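Local coordinates for anti-sigma-I factor RsgI3 (Clostridium thermocellum, PDB 6QE7), which probably holds the sigma factor SigI3 inactive from the cytoplasmic side, while its extracellular tandem PA14 domains, the part crystallised here, bind pectin and related plant cell-wall polysaccharides, at residues Trp223-Leu228 with Arg252-Lys257; Thr61-Thr66 with Glu92-Ile97; Val215-Val220 with Gln236-Glu241; Phe30-Gly35 with Ala118-Met123. All coordinates share one frame; numbering follows the deposited sequence.

Contact 1: Trp223-Leu228 with Arg252-Lys257; sequences WINNVL and RQYDIK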
loop_
_atom_site.group_PDB
_atom_site.type_symbol
_atom_site.label_atom_id
_atom_site.label_comp_id
_atom_site.label_asym_id
_atom_site.label_seq_id
_atom_site.Cartn_x
_atom_site.Cartn_y
_atom_site.Cartn_z
ATOM N N TRP A 223 16.790 6.444 2.724
ATOM C CA TRP A 223 15.782 6.185 3.764
ATOM C C TRP A 223 14.782 5.111 3.287
ATOM O O TRP A 223 14.307 5.194 2.132
ATOM C CB TRP A 223 15.000 7.451 3.992
ATOM C CG TRP A 223 15.754 8.574 4.618
ATOM C CD1 TRP A 223 15.746 8.970 5.924
ATOM C CD2 TRP A 223 16.539 9.525 3.901
ATOM N NE1 TRP A 223 16.476 10.113 6.065
ATOM C CE2 TRP A 223 16.961 10.498 4.839
ATOM C CE3 TRP A 223 16.859 9.679 2.568
ATOM C CZ2 TRP A 223 17.739 11.597 4.471
ATOM C CZ3 TRP A 223 17.666 10.749 2.199
ATOM C CH2 TRP A 223 18.063 11.706 3.134
ATOM N N ILE A 224 14.503 4.140 4.147
ATOM C CA ILE A 224 13.424 3.123 4.021
ATOM C C ILE A 224 12.588 3.213 5.290
ATOM O O ILE A 224 13.171 3.255 6.393
ATOM C CB ILE A 224 13.966 1.701 3.797
ATOM C CG1 ILE A 224 14.920 1.644 2.599
ATOM C CG2 ILE A 224 12.809 0.711 3.583
ATOM C CD1 ILE A 224 14.192 1.546 1.254
ATOM N N ASN A 225 11.299 3.290 5.129
ATOM C CA ASN A 225 10.369 3.396 6.287
ATOM C C ASN A 225 10.737 4.636 7.109
ATOM O O ASN A 225 10.713 4.544 8.332
ATOM C CB ASN A 225 10.423 2.119 7.126
ATOM C CG ASN A 225 9.276 2.047 8.122
ATOM O OD1 ASN A 225 8.157 2.506 7.865
ATOM N ND2 ASN A 225 9.564 1.440 9.258
ATOM N N ASN A 226 11.250 5.700 6.469
ATOM C CA ASN A 226 11.696 6.962 7.134
ATOM C C ASN A 226 12.867 6.703 8.073
ATOM O O ASN A 226 13.009 7.456 9.018
ATOM C CB ASN A 226 10.542 7.609 7.895
ATOM C CG ASN A 226 9.372 7.712 6.942
ATOM O OD1 ASN A 226 9.474 8.413 5.949
ATOM N ND2 ASN A 226 8.337 6.915 7.137
ATOM N N VAL A 227 13.611 5.622 7.886
ATOM C CA VAL A 227 14.859 5.353 8.643
ATOM C C VAL A 227 16.027 5.546 7.674
ATOM O O VAL A 227 16.036 4.949 6.601
ATOM C CB VAL A 227 14.899 3.949 9.244
ATOM C CG1 VAL A 227 16.267 3.646 9.833
ATOM C CG2 VAL A 227 13.757 3.796 10.255
ATOM N N LEU A 228 16.988 6.366 8.080
ATOM C CA LEU A 228 18.209 6.627 7.298
ATOM C C LEU A 228 19.065 5.400 7.429
ATOM O O LEU A 228 19.528 5.224 8.476
ATOM C CB LEU A 228 18.928 7.846 7.873
ATOM C CG LEU A 228 20.220 8.164 7.123
ATOM C CD1 LEU A 228 19.885 8.494 5.686
ATOM C CD2 LEU A 228 20.991 9.301 7.791
ATOM N N ARG A 252 3.083 -5.169 2.224
ATOM C CA ARG A 252 2.743 -3.758 2.523
ATOM C C ARG A 252 3.816 -2.823 1.943
ATOM O O ARG A 252 4.870 -3.275 1.768
ATOM C CB ARG A 252 2.555 -3.524 4.027
ATOM C CG ARG A 252 3.687 -4.020 4.916
ATOM C CD ARG A 252 3.777 -3.245 6.213
ATOM N NE ARG A 252 4.098 -1.817 6.000
ATOM C CZ ARG A 252 4.237 -0.883 6.965
ATOM N NH1 ARG A 252 4.094 -1.174 8.256
ATOM N NH2 ARG A 252 4.497 0.368 6.625
ATOM N N GLN A 253 3.484 -1.545 1.737
ATOM C CA GLN A 253 4.314 -0.479 1.170
ATOM C C GLN A 253 5.026 0.192 2.327
ATOM O O GLN A 253 4.428 0.292 3.427
ATOM C CB GLN A 253 3.439 0.533 0.434
ATOM C CG GLN A 253 2.914 0.067 -0.910
ATOM C CD GLN A 253 2.239 1.248 -1.543
ATOM O OE1 GLN A 253 1.702 2.185 -0.881
ATOM N NE2 GLN A 253 2.354 1.252 -2.838
ATOM N N TYR A 254 6.258 0.594 2.064
ATOM C CA TYR A 254 7.072 1.406 2.974
ATOM C C TYR A 254 7.520 2.621 2.179
ATOM O O TYR A 254 7.662 2.590 0.917
ATOM C CB TYR A 254 8.280 0.650 3.502
ATOM C CG TYR A 254 7.988 -0.535 4.331
ATOM C CD1 TYR A 254 7.740 -1.777 3.782
ATOM C CD2 TYR A 254 7.888 -0.392 5.704
ATOM C CE1 TYR A 254 7.495 -2.869 4.604
ATOM C CE2 TYR A 254 7.592 -1.457 6.522
ATOM C CZ TYR A 254 7.352 -2.695 5.965
ATOM O OH TYR A 254 7.064 -3.746 6.780
ATOM N N ASP A 255 7.687 3.722 2.879
ATOM C CA ASP A 255 8.262 4.934 2.250
ATOM C C ASP A 255 9.681 4.610 1.780
ATOM O O ASP A 255 10.485 3.856 2.469
ATOM C CB ASP A 255 8.220 6.130 3.210
ATOM C CG ASP A 255 6.817 6.628 3.470
ATOM O OD1 ASP A 255 6.083 6.848 2.500
ATOM O OD2 ASP A 255 6.456 6.707 4.611
ATOM N N ILE A 256 10.063 5.253 0.672
ATOM C CA ILE A 256 11.470 5.184 0.234
ATOM C C ILE A 256 11.845 6.606 -0.225
ATOM O O ILE A 256 11.053 7.219 -0.948
ATOM C CB ILE A 256 11.699 4.118 -0.857
ATOM C CG1 ILE A 256 13.160 4.157 -1.345
ATOM C CG2 ILE A 256 10.726 4.262 -2.030
ATOM C CD1 ILE A 256 13.606 3.053 -2.291
ATOM N N LYS A 257 13.015 7.066 0.194
ATOM C CA LYS A 257 13.691 8.286 -0.313
ATOM C C LYS A 257 15.130 7.902 -0.610
ATOM O O LYS A 257 15.779 7.186 0.223
ATOM C CB LYS A 257 13.528 9.456 0.652
ATOM C CG LYS A 257 14.118 10.774 0.127
ATOM C CD LYS A 257 13.632 12.030 0.898
ATOM C CE LYS A 257 13.983 11.951 2.365
ATOM N NZ LYS A 257 13.666 13.215 3.088
HETATM O O HOH W 1 6.997 3.682 5.816
HETATM O O HOH W 2 5.581 1.841 8.749
HETATM O O HOH W 3 11.688 6.108 3.706
#

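Contact 2: Thr61-Thr66 with Glu92-Ile97; sequences TYTFYT and EHSEQI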
loop_
_atom_site.group_PDB
_atom_site.type_symbol
_atom_site.label_atom_id
_atom_site.label_comp_id
_atom_site.label_asym_id
_atom_site.label_seq_id
_atom_site.Cartn_x
_atom_site.Cartn_y
_atom_site.Cartn_z
ATOM N N THR A 61 -31.789 -0.740 18.812
ATOM C CA THR A 61 -30.382 -1.004 19.151
ATOM C C THR A 61 -29.891 -2.129 18.224
ATOM O O THR A 61 -30.098 -3.362 18.525
ATOM C CB THR A 61 -30.228 -1.180 20.672
ATOM O OG1 THR A 61 -30.562 0.094 21.256
ATOM C CG2 THR A 61 -28.819 -1.578 21.064
ATOM N N TYR A 62 -29.133 -1.756 17.196
ATOM C CA TYR A 62 -28.522 -2.800 16.339
ATOM C C TYR A 62 -27.214 -3.244 16.953
ATOM O O TYR A 62 -26.472 -2.438 17.534
ATOM C CB TYR A 62 -28.363 -2.323 14.905
ATOM C CG TYR A 62 -29.629 -2.406 14.099
ATOM C CD1 TYR A 62 -30.521 -1.342 14.047
ATOM C CD2 TYR A 62 -29.940 -3.572 13.407
ATOM C CE1 TYR A 62 -31.677 -1.427 13.291
ATOM C CE2 TYR A 62 -31.111 -3.684 12.689
ATOM C CZ TYR A 62 -31.963 -2.599 12.605
ATOM O OH TYR A 62 -33.099 -2.706 11.869
ATOM N N THR A 63 -26.952 -4.536 16.843
ATOM C CA THR A 63 -25.619 -5.147 16.998
ATOM C C THR A 63 -25.117 -5.430 15.576
ATOM O O THR A 63 -25.880 -6.057 14.808
ATOM C CB THR A 63 -25.675 -6.357 17.937
ATOM O OG1 THR A 63 -26.274 -5.926 19.163
ATOM C CG2 THR A 63 -24.322 -7.017 18.177
ATOM N N PHE A 64 -23.942 -4.903 15.198
ATOM C CA PHE A 64 -23.143 -5.359 14.026
ATOM C C PHE A 64 -22.111 -6.374 14.501
ATOM O O PHE A 64 -21.500 -6.290 15.640
ATOM C CB PHE A 64 -22.446 -4.199 13.330
ATOM C CG PHE A 64 -23.445 -3.350 12.658
ATOM C CD1 PHE A 64 -24.221 -2.476 13.397
ATOM C CD2 PHE A 64 -23.724 -3.517 11.330
ATOM C CE1 PHE A 64 -25.173 -1.695 12.775
ATOM C CE2 PHE A 64 -24.654 -2.709 10.708
ATOM C CZ PHE A 64 -25.388 -1.814 11.433
ATOM N N TYR A 65 -21.986 -7.420 13.697
ATOM C CA TYR A 65 -20.978 -8.487 13.907
ATOM C C TYR A 65 -20.158 -8.649 12.619
ATOM O O TYR A 65 -20.721 -8.629 11.516
ATOM C CB TYR A 65 -21.581 -9.857 14.196
ATOM C CG TYR A 65 -22.791 -9.896 15.097
ATOM C CD1 TYR A 65 -24.028 -9.384 14.698
ATOM C CD2 TYR A 65 -22.687 -10.457 16.358
ATOM C CE1 TYR A 65 -25.135 -9.480 15.540
ATOM C CE2 TYR A 65 -23.780 -10.537 17.209
ATOM C CZ TYR A 65 -25.006 -10.043 16.798
ATOM O OH TYR A 65 -26.049 -10.107 17.698
ATOM N N THR A 66 -18.861 -8.881 12.813
ATOM C CA THR A 66 -17.885 -9.256 11.776
ATOM C C THR A 66 -17.346 -10.610 12.202
ATOM O O THR A 66 -17.133 -10.830 13.371
ATOM C CB THR A 66 -16.796 -8.192 11.619
ATOM O OG1 THR A 66 -16.042 -8.095 12.835
ATOM C CG2 THR A 66 -17.344 -6.830 11.265
ATOM N N GLU A 92 -15.443 -13.792 15.729
ATOM C CA GLU A 92 -16.536 -12.825 15.734
ATOM C C GLU A 92 -16.118 -11.679 16.663
ATOM O O GLU A 92 -15.584 -12.001 17.687
ATOM C CB GLU A 92 -17.773 -13.479 16.347
ATOM C CG GLU A 92 -18.991 -12.583 16.330
ATOM C CD GLU A 92 -20.281 -13.404 16.357
ATOM O OE1 GLU A 92 -20.507 -14.018 17.358
ATOM O OE2 GLU A 92 -20.954 -13.519 15.335
ATOM N N HIS A 93 -16.511 -10.448 16.336
ATOM C CA HIS A 93 -16.388 -9.213 17.150
ATOM C C HIS A 93 -17.669 -8.475 16.859
ATOM O O HIS A 93 -18.265 -8.730 15.785
ATOM C CB HIS A 93 -15.186 -8.320 16.736
ATOM C CG HIS A 93 -13.864 -9.011 16.840
ATOM N ND1 HIS A 93 -13.355 -9.465 18.056
ATOM C CD2 HIS A 93 -12.941 -9.354 15.900
ATOM C CE1 HIS A 93 -12.190 -10.062 17.853
ATOM N NE2 HIS A 93 -11.895 -9.968 16.533
ATOM N N SER A 94 -18.116 -7.642 17.775
ATOM C CA SER A 94 -19.424 -6.996 17.596
ATOM C C SER A 94 -19.461 -5.701 18.393
ATOM O O SER A 94 -18.714 -5.648 19.361
ATOM C CB SER A 94 -20.498 -7.943 18.073
ATOM O OG SER A 94 -20.302 -8.300 19.461
ATOM N N GLU A 95 -20.396 -4.798 18.066
ATOM C CA GLU A 95 -20.689 -3.579 18.835
ATOM C C GLU A 95 -22.090 -3.126 18.504
ATOM O O GLU A 95 -22.654 -3.591 17.507
ATOM C CB GLU A 95 -19.708 -2.422 18.534
ATOM C CG GLU A 95 -18.759 -2.145 19.724
ATOM C CD GLU A 95 -19.339 -1.796 21.118
ATOM O OE1 GLU A 95 -20.560 -1.327 21.209
ATOM O OE2 GLU A 95 -18.584 -1.979 22.144
ATOM N N GLN A 96 -22.600 -2.202 19.293
ATOM C CA GLN A 96 -23.995 -1.728 19.175
ATOM C C GLN A 96 -24.002 -0.275 18.858
ATOM O O GLN A 96 -23.047 0.425 19.221
ATOM C CB GLN A 96 -24.823 -1.981 20.449
ATOM C CG GLN A 96 -24.590 -3.369 21.044
ATOM C CD GLN A 96 -25.324 -3.547 22.360
ATOM O OE1 GLN A 96 -26.214 -2.775 22.726
ATOM N NE2 GLN A 96 -24.922 -4.536 23.130
ATOM N N ILE A 97 -25.080 0.146 18.215
ATOM C CA ILE A 97 -25.318 1.545 17.827
ATOM C C ILE A 97 -26.829 1.632 17.610
ATOM O O ILE A 97 -27.436 0.652 17.144
ATOM C CB ILE A 97 -24.506 1.885 16.562
ATOM C CG1 ILE A 97 -24.749 3.316 16.136
ATOM C CG2 ILE A 97 -24.860 0.937 15.425
ATOM C CD1 ILE A 97 -23.639 3.938 15.264
#

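Contact 3: Val215-Val220 with Gln236-Glu241; sequences VANGGV and QGKEAE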
loop_
_atom_site.group_PDB
_atom_site.type_symbol
_atom_site.label_atom_id
_atom_site.label_comp_id
_atom_site.label_asym_id
_atom_site.label_seq_id
_atom_site.Cartn_x
_atom_site.Cartn_y
_atom_site.Cartn_z
ATOM N N VAL A 215 25.541 1.463 -5.313
ATOM C CA VAL A 215 26.741 1.597 -6.165
ATOM C C VAL A 215 26.622 2.976 -6.808
ATOM O O VAL A 215 25.645 3.220 -7.553
ATOM C CB VAL A 215 26.899 0.484 -7.221
ATOM C CG1 VAL A 215 28.185 0.687 -8.070
ATOM C CG2 VAL A 215 26.945 -0.851 -6.579
ATOM N N ALA A 216 27.593 3.856 -6.534
ATOM C CA ALA A 216 27.449 5.272 -6.888
ATOM C C ALA A 216 28.784 5.964 -7.175
ATOM O O ALA A 216 29.677 5.832 -6.349
ATOM C CB ALA A 216 26.781 5.886 -5.701
ATOM N N ASN A 217 28.808 6.854 -8.158
ATOM C CA ASN A 217 29.994 7.703 -8.496
ATOM C C ASN A 217 30.032 9.009 -7.662
ATOM O O ASN A 217 30.996 9.773 -7.783
ATOM C CB ASN A 217 30.036 7.988 -9.993
ATOM C CG ASN A 217 30.538 6.816 -10.813
ATOM O OD1 ASN A 217 30.784 5.732 -10.283
ATOM N ND2 ASN A 217 30.688 7.019 -12.113
ATOM N N GLY A 218 29.056 9.270 -6.816
ATOM C CA GLY A 218 29.002 10.512 -6.020
ATOM C C GLY A 218 28.444 10.208 -4.657
ATOM O O GLY A 218 28.715 9.133 -4.125
ATOM N N GLY A 219 27.778 11.167 -4.049
ATOM C CA GLY A 219 27.201 11.004 -2.703
ATOM C C GLY A 219 25.793 10.394 -2.766
ATOM O O GLY A 219 25.015 10.759 -3.691
ATOM N N VAL A 220 25.454 9.573 -1.769
ATOM C CA VAL A 220 24.111 8.927 -1.643
ATOM C C VAL A 220 23.594 9.066 -0.220
ATOM O O VAL A 220 24.379 9.015 0.756
ATOM C CB VAL A 220 24.163 7.447 -2.048
ATOM C CG1 VAL A 220 24.295 7.301 -3.542
ATOM C CG2 VAL A 220 25.281 6.706 -1.363
ATOM N N GLN A 236 33.207 10.349 -3.153
ATOM C CA GLN A 236 33.781 10.714 -4.470
ATOM C C GLN A 236 34.224 9.460 -5.244
ATOM O O GLN A 236 34.335 9.543 -6.465
ATOM C CB GLN A 236 34.955 11.657 -4.178
ATOM C CG GLN A 236 35.020 12.865 -5.094
ATOM C CD GLN A 236 33.725 13.634 -5.080
ATOM O OE1 GLN A 236 32.705 13.166 -5.582
ATOM N NE2 GLN A 236 33.774 14.828 -4.516
ATOM N N GLY A 237 34.487 8.340 -4.557
ATOM C CA GLY A 237 35.027 7.114 -5.175
ATOM C C GLY A 237 34.142 6.702 -6.330
ATOM O O GLY A 237 32.903 6.948 -6.256
ATOM N N LYS A 238 34.737 6.152 -7.382
ATOM C CA LYS A 238 34.018 5.601 -8.551
ATOM C C LYS A 238 33.293 4.340 -8.057
ATOM O O LYS A 238 33.868 3.597 -7.254
ATOM C CB LYS A 238 34.962 5.290 -9.719
ATOM C CG LYS A 238 34.374 4.363 -10.783
ATOM C CD LYS A 238 35.125 4.273 -12.111
ATOM C CE LYS A 238 34.291 3.583 -13.178
ATOM N NZ LYS A 238 34.476 4.162 -14.528
ATOM N N GLU A 239 32.044 4.137 -8.458
ATOM C CA GLU A 239 31.246 2.949 -8.033
ATOM C C GLU A 239 31.582 2.580 -6.584
ATOM O O GLU A 239 31.872 1.399 -6.350
ATOM C CB GLU A 239 31.488 1.793 -9.011
ATOM C CG GLU A 239 31.028 2.180 -10.412
ATOM C CD GLU A 239 31.266 1.158 -11.492
ATOM O OE1 GLU A 239 31.208 -0.046 -11.174
ATOM O OE2 GLU A 239 31.513 1.575 -12.631
ATOM N N ALA A 240 31.574 3.542 -5.660
ATOM C CA ALA A 240 31.667 3.268 -4.204
ATOM C C ALA A 240 30.379 2.515 -3.794
ATOM O O ALA A 240 29.265 2.879 -4.325
ATOM C CB ALA A 240 31.806 4.544 -3.389
ATOM N N GLU A 241 30.544 1.527 -2.902
ATOM C CA GLU A 241 29.486 0.597 -2.395
ATOM C C GLU A 241 29.159 0.955 -0.956
ATOM O O GLU A 241 30.085 1.154 -0.176
ATOM C CB GLU A 241 29.965 -0.834 -2.550
ATOM C CG GLU A 241 30.065 -1.173 -4.034
ATOM C CD GLU A 241 31.054 -2.268 -4.378
ATOM O OE1 GLU A 241 31.049 -3.254 -3.628
ATOM O OE2 GLU A 241 31.837 -2.130 -5.384
#

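Contact 4: Phe30-Gly35 with Ala118-Met123; sequences FDWGEG and ASAKLM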
loop_
_atom_site.group_PDB
_atom_site.type_symbol
_atom_site.label_atom_id
_atom_site.label_comp_id
_atom_site.label_asym_id
_atom_site.label_seq_id
_atom_site.Cartn_x
_atom_site.Cartn_y
_atom_site.Cartn_z
ATOM N N PHE A 30 -18.204 -14.174 2.765
ATOM C CA PHE A 30 -17.135 -14.769 1.963
ATOM C C PHE A 30 -16.398 -15.784 2.795
ATOM O O PHE A 30 -15.935 -15.474 3.862
ATOM C CB PHE A 30 -16.218 -13.663 1.436
ATOM C CG PHE A 30 -16.830 -12.808 0.376
ATOM C CD1 PHE A 30 -17.009 -13.298 -0.905
ATOM C CD2 PHE A 30 -17.206 -11.512 0.634
ATOM C CE1 PHE A 30 -17.585 -12.519 -1.898
ATOM C CE2 PHE A 30 -17.780 -10.725 -0.361
ATOM C CZ PHE A 30 -17.900 -11.203 -1.641
ATOM N N ASP A 31 -16.178 -16.950 2.232
ATOM C CA ASP A 31 -15.172 -17.861 2.786
ATOM C C ASP A 31 -14.283 -18.291 1.648
ATOM O O ASP A 31 -14.744 -18.999 0.842
ATOM C CB ASP A 31 -15.788 -19.043 3.530
ATOM C CG ASP A 31 -14.726 -19.979 4.100
ATOM O OD1 ASP A 31 -13.501 -19.757 3.874
ATOM O OD2 ASP A 31 -15.121 -20.978 4.721
ATOM N N TRP A 32 -13.029 -17.856 1.645
ATOM C CA TRP A 32 -12.099 -18.060 0.509
ATOM C C TRP A 32 -11.175 -19.221 0.822
ATOM O O TRP A 32 -10.236 -19.454 0.037
ATOM C CB TRP A 32 -11.340 -16.764 0.217
ATOM C CG TRP A 32 -12.241 -15.676 -0.239
ATOM C CD1 TRP A 32 -13.069 -15.712 -1.330
ATOM C CD2 TRP A 32 -12.422 -14.393 0.368
ATOM N NE1 TRP A 32 -13.667 -14.510 -1.503
ATOM C CE2 TRP A 32 -13.328 -13.694 -0.453
ATOM C CE3 TRP A 32 -11.865 -13.759 1.489
ATOM C CZ2 TRP A 32 -13.717 -12.391 -0.174
ATOM C CZ3 TRP A 32 -12.235 -12.460 1.743
ATOM C CH2 TRP A 32 -13.182 -11.809 0.955
ATOM N N GLY A 33 -11.492 -19.982 1.866
ATOM C CA GLY A 33 -10.624 -21.070 2.329
ATOM C C GLY A 33 -9.198 -20.575 2.478
ATOM O O GLY A 33 -9.028 -19.627 3.223
ATOM N N GLU A 34 -8.238 -21.169 1.770
ATOM C CA GLU A 34 -6.823 -20.743 1.762
ATOM C C GLU A 34 -6.510 -20.026 0.437
ATOM O O GLU A 34 -5.303 -19.842 0.084
ATOM C CB GLU A 34 -5.908 -21.938 2.070
ATOM C CG GLU A 34 -6.100 -22.417 3.468
ATOM C CD GLU A 34 -5.241 -23.593 3.856
ATOM O OE1 GLU A 34 -5.378 -24.659 3.172
ATOM O OE2 GLU A 34 -4.436 -23.424 4.812
ATOM N N GLY A 35 -7.533 -19.524 -0.227
ATOM C CA GLY A 35 -7.427 -18.950 -1.567
ATOM C C GLY A 35 -7.643 -17.452 -1.494
ATOM O O GLY A 35 -7.390 -16.868 -0.435
ATOM N N ALA A 118 -8.691 -17.448 4.866
ATOM C CA ALA A 118 -9.213 -16.076 4.629
ATOM C C ALA A 118 -10.745 -16.127 4.534
ATOM O O ALA A 118 -11.270 -16.976 3.737
ATOM C CB ALA A 118 -8.552 -15.481 3.382
ATOM N N SER A 119 -11.439 -15.294 5.315
ATOM C CA SER A 119 -12.914 -15.144 5.259
ATOM C C SER A 119 -13.369 -13.791 5.787
ATOM O O SER A 119 -12.667 -13.200 6.619
ATOM C CB SER A 119 -13.622 -16.266 6.044
ATOM O OG SER A 119 -13.107 -16.420 7.367
ATOM N N ALA A 120 -14.549 -13.348 5.367
ATOM C CA ALA A 120 -15.125 -12.070 5.827
ATOM C C ALA A 120 -16.646 -12.151 5.712
ATOM O O ALA A 120 -17.196 -12.381 4.587
ATOM C CB ALA A 120 -14.566 -10.904 5.049
ATOM N N LYS A 121 -17.283 -11.866 6.823
ATOM C CA LYS A 121 -18.759 -11.888 6.982
ATOM C C LYS A 121 -19.190 -10.753 7.878
ATOM O O LYS A 121 -18.518 -10.556 8.961
ATOM C CB LYS A 121 -19.199 -13.165 7.686
ATOM C CG LYS A 121 -18.829 -14.410 6.906
ATOM C CD LYS A 121 -19.082 -15.716 7.583
ATOM C CE LYS A 121 -18.440 -16.793 6.741
ATOM N NZ LYS A 121 -19.151 -18.069 6.883
ATOM N N LEU A 122 -20.246 -10.069 7.445
ATOM C CA LEU A 122 -20.864 -8.949 8.187
ATOM C C LEU A 122 -22.319 -9.311 8.505
ATOM O O LEU A 122 -23.078 -9.483 7.565
ATOM C CB LEU A 122 -20.798 -7.684 7.329
ATOM C CG LEU A 122 -21.486 -6.458 7.912
ATOM C CD1 LEU A 122 -20.827 -6.045 9.197
ATOM C CD2 LEU A 122 -21.474 -5.296 6.939
ATOM N N MET A 123 -22.686 -9.311 9.779
ATOM C CA MET A 123 -24.032 -9.668 10.254
ATOM C C MET A 123 -24.605 -8.530 11.093
ATOM O O MET A 123 -23.903 -7.554 11.375
ATOM C CB MET A 123 -23.931 -10.955 11.069
ATOM C CG MET A 123 -23.322 -12.050 10.275
ATOM S SD MET A 123 -23.342 -13.579 11.084
ATOM C CE MET A 123 -22.130 -13.422 12.382
#

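Contact 1: Trp223-Leu228 with Arg252-Lys257
Trp223 and Lys257 form an antiparallel hydrogen-bonded pair, Trp223 N reaching Lys257 O at 2.8 Å, and Ile224 faces Ile256 in the next, non-hydrogen-bonded pair. Beyond it the chain reverses through a type I' turn from Ile224 to Val227, and Asn225 N still donates to Asp255 O. On one side of the sheet the Lys257 chain runs alongside the indole. Its bend at chi3 (59°) lays CE over the six-membered ring, 3.8 Å from the centroid of Trp223, and puts NZ almost on the ring normal, a cation-pi contact. Leu228 CD1 covers the opposite indole face. Ile224 CD1 and Ile256 CG1 meet at 3.8 Å on the other side of the sheet. At the turn, Asp255 OD2 accepts from Asn226 ND2 through its anti lone pair (3.2 Å, 165°). Asn225 OD1 lies at the edge of the Tyr254 ring, with the amide plane 83° from the ring plane, and accepts from two waters. One of these, 2.6 Å from Asn225 OD1, also takes the N-H of Asp255; the other accepts from Arg252 NH2. The Arg252 guanidinium lies over one face of the Tyr254 ring, CE2 facing its centre, and NH2 donates to Gln253 O. In this second PA14 domain, strand 254-263 runs between strands 219-224 and 193-202, bonding to the latter through Tyr254 and Ile256, while Ile224 and Tyr254 pack against strand 240-248.

Contact 2: Thr61-Thr66 with Glu92-Ile97
The Tyr65 ring carries Thr63 CG2 over one face, 3.4 Å above its plane and offset toward the rim, while Ser94 CB and Glu92 OE2 approach the ring obliquely from the partner strand. Glu92 and Tyr65 run side by side, with carboxylate and ring planes 46° apart and OE2 3.7 Å from Tyr65 CD2. That carboxylate forms a salt bridge with Lys131, which also makes a cation-pi contact with Tyr65, and Tyr65 OH is hydrogen-bonded to Ser125. On the other side of the sheet Phe64 meets Ile97 at an oblique angle, CE1 to CG2 3.7 Å. Ile97 CG1 is anti to the backbone N, which leaves the CG2 branch to touch the ring. Thr63 and Gln96 point the same way, bringing Thr63 OG1 to 3.6 Å from Gln96 CG. Six backbone hydrogen bonds join the strands, two each in the pairs Tyr62-Ile97, Phe64-Glu95 and Thr66-His93. Phe64 N to Glu95 O is 3.0 Å, with the donor nearly in line with the carbonyl, and Thr66 N to His93 O is the straightest at 167°. Phe64 and Thr66 pack on strand 72-76 of the other sheet; Thr63 and Tyr65 lie on the opposite face, and their backbones bond to strand 119-125. The strand directions, 158° apart, and the alternation of side chains fit a regular antiparallel pair in the beta-sandwich of the first PA14 domain.

Contact 3: Val215-Val220 with Gln236-Glu241
Val215 CG1 comes across the Glu239 side chain, 3.6 Å from Glu239 CB, while CG2 runs alongside Glu241 and touches its CG at 4.0 Å. The two methyls of Val215 thus pack on the aliphatic parts of two glutamates, at the end of an antiparallel strand pair in the beta-sandwich of the second PA14 domain. Val215 and Glu241 form a non-hydrogen-bonded pair, and Ala216 with Ala240 the hydrogen-bonded one that follows: Ala216 N reaches Ala240 O at 2.9 Å, whereas the return bond from Ala240 N to Ala216 O is weak. Past this pair strand 208-216 gives way to a loop, where Asn217 lies beside Glu239, both side chains pointing the same way and their amide and carboxylate planes only 17° apart. The Asn217 amide spans two loops, because ND2 donates to Pro266 O while OD1 faces the 236-241 segment. Strand 268-274 flanks Val215 on its other side through backbone bonding with Lys270, and Phe268 and Leu272 touch the valine side chain. With CG of Asn217 anti to its carbonyl carbon (chi1 -77°), OD1 accepts a nearly straight bond from the backbone of Glu239, N to OD1 2.7 Å and 170° at the hydrogen, the donor somewhat tilted from the carbonyl plane.

Contact 4: Phe30-Gly35 with Ala118-Met123
Trp32, with CG anti to its carbonyl carbon (chi1 -64°), brings its indole obliquely against Ala118 and Ala120, so that CE3 lies 4.2 Å from Ala118 CB and CZ3 4.3 Å from Ala120 CB. Phe30 takes a similar first torsion, yet its ring leads away from the 118-123 segment; its CB instead covers one indole face, 3.2 Å above the Trp32 plane. Asp31 OD1 accepts from Gly33 N at 2.8 Å in an Asx turn, the donor standing 37° out of the carboxylate plane. Across the strands, Phe30 N donates to Ala120 O and Ala120 N returns to Phe30 O, a hydrogen-bonded antiparallel pair. Next comes Asp31 opposite Ser119, where Ser119 CB packs 3.3 Å from Phe30 O. The register then shifts in a classic beta bulge: Trp32 and Gly33 both face Ala118, Trp32 N reaching Ala118 O and Ala118 N donating to Gly33 O at 2.7 Å with the carbonyl almost in line. The bulge overlaps a type II' turn from Trp32 to Gly35, closed by Gly35 N to Trp32 O, and Gly33 takes the positive phi (49°) that this turn requires. Strand 29-31 thereby edges the 119-125 strand of the first PA14 sandwich. The bulge lies beside a calcium site formed by Asp69, Asp70, Gln113, Val115 and Ala117; Ser119 shares backbone hydrogen bonding with Asp69, and Ala118 packs on Gln113.

Contacts 4 and 2 belong to the first PA14 domain and contacts 3 and 1 to the second, on opposite sides of the chain's centre. Segment 30-35 opens before the 61-66/92-97 pair and 118-123 closes after it, so contact 2 falls within the sequence span of contact 4. Their centres are 18 Å apart, and strands 60-69 and 119-125 are neighbours in one sheet, where Tyr65 O and Met123 N approach to 2.7 Å. Contacts 3 and 1 alternate along the chain, share strand 219-224, and have centres 21 Å apart. Across the domains, the centres of contacts 1 and 4 are about 32 Å apart and those of contacts 2 and 3 about 58 Å, consistent with two sandwiches in tandem as an extended sensory dyad.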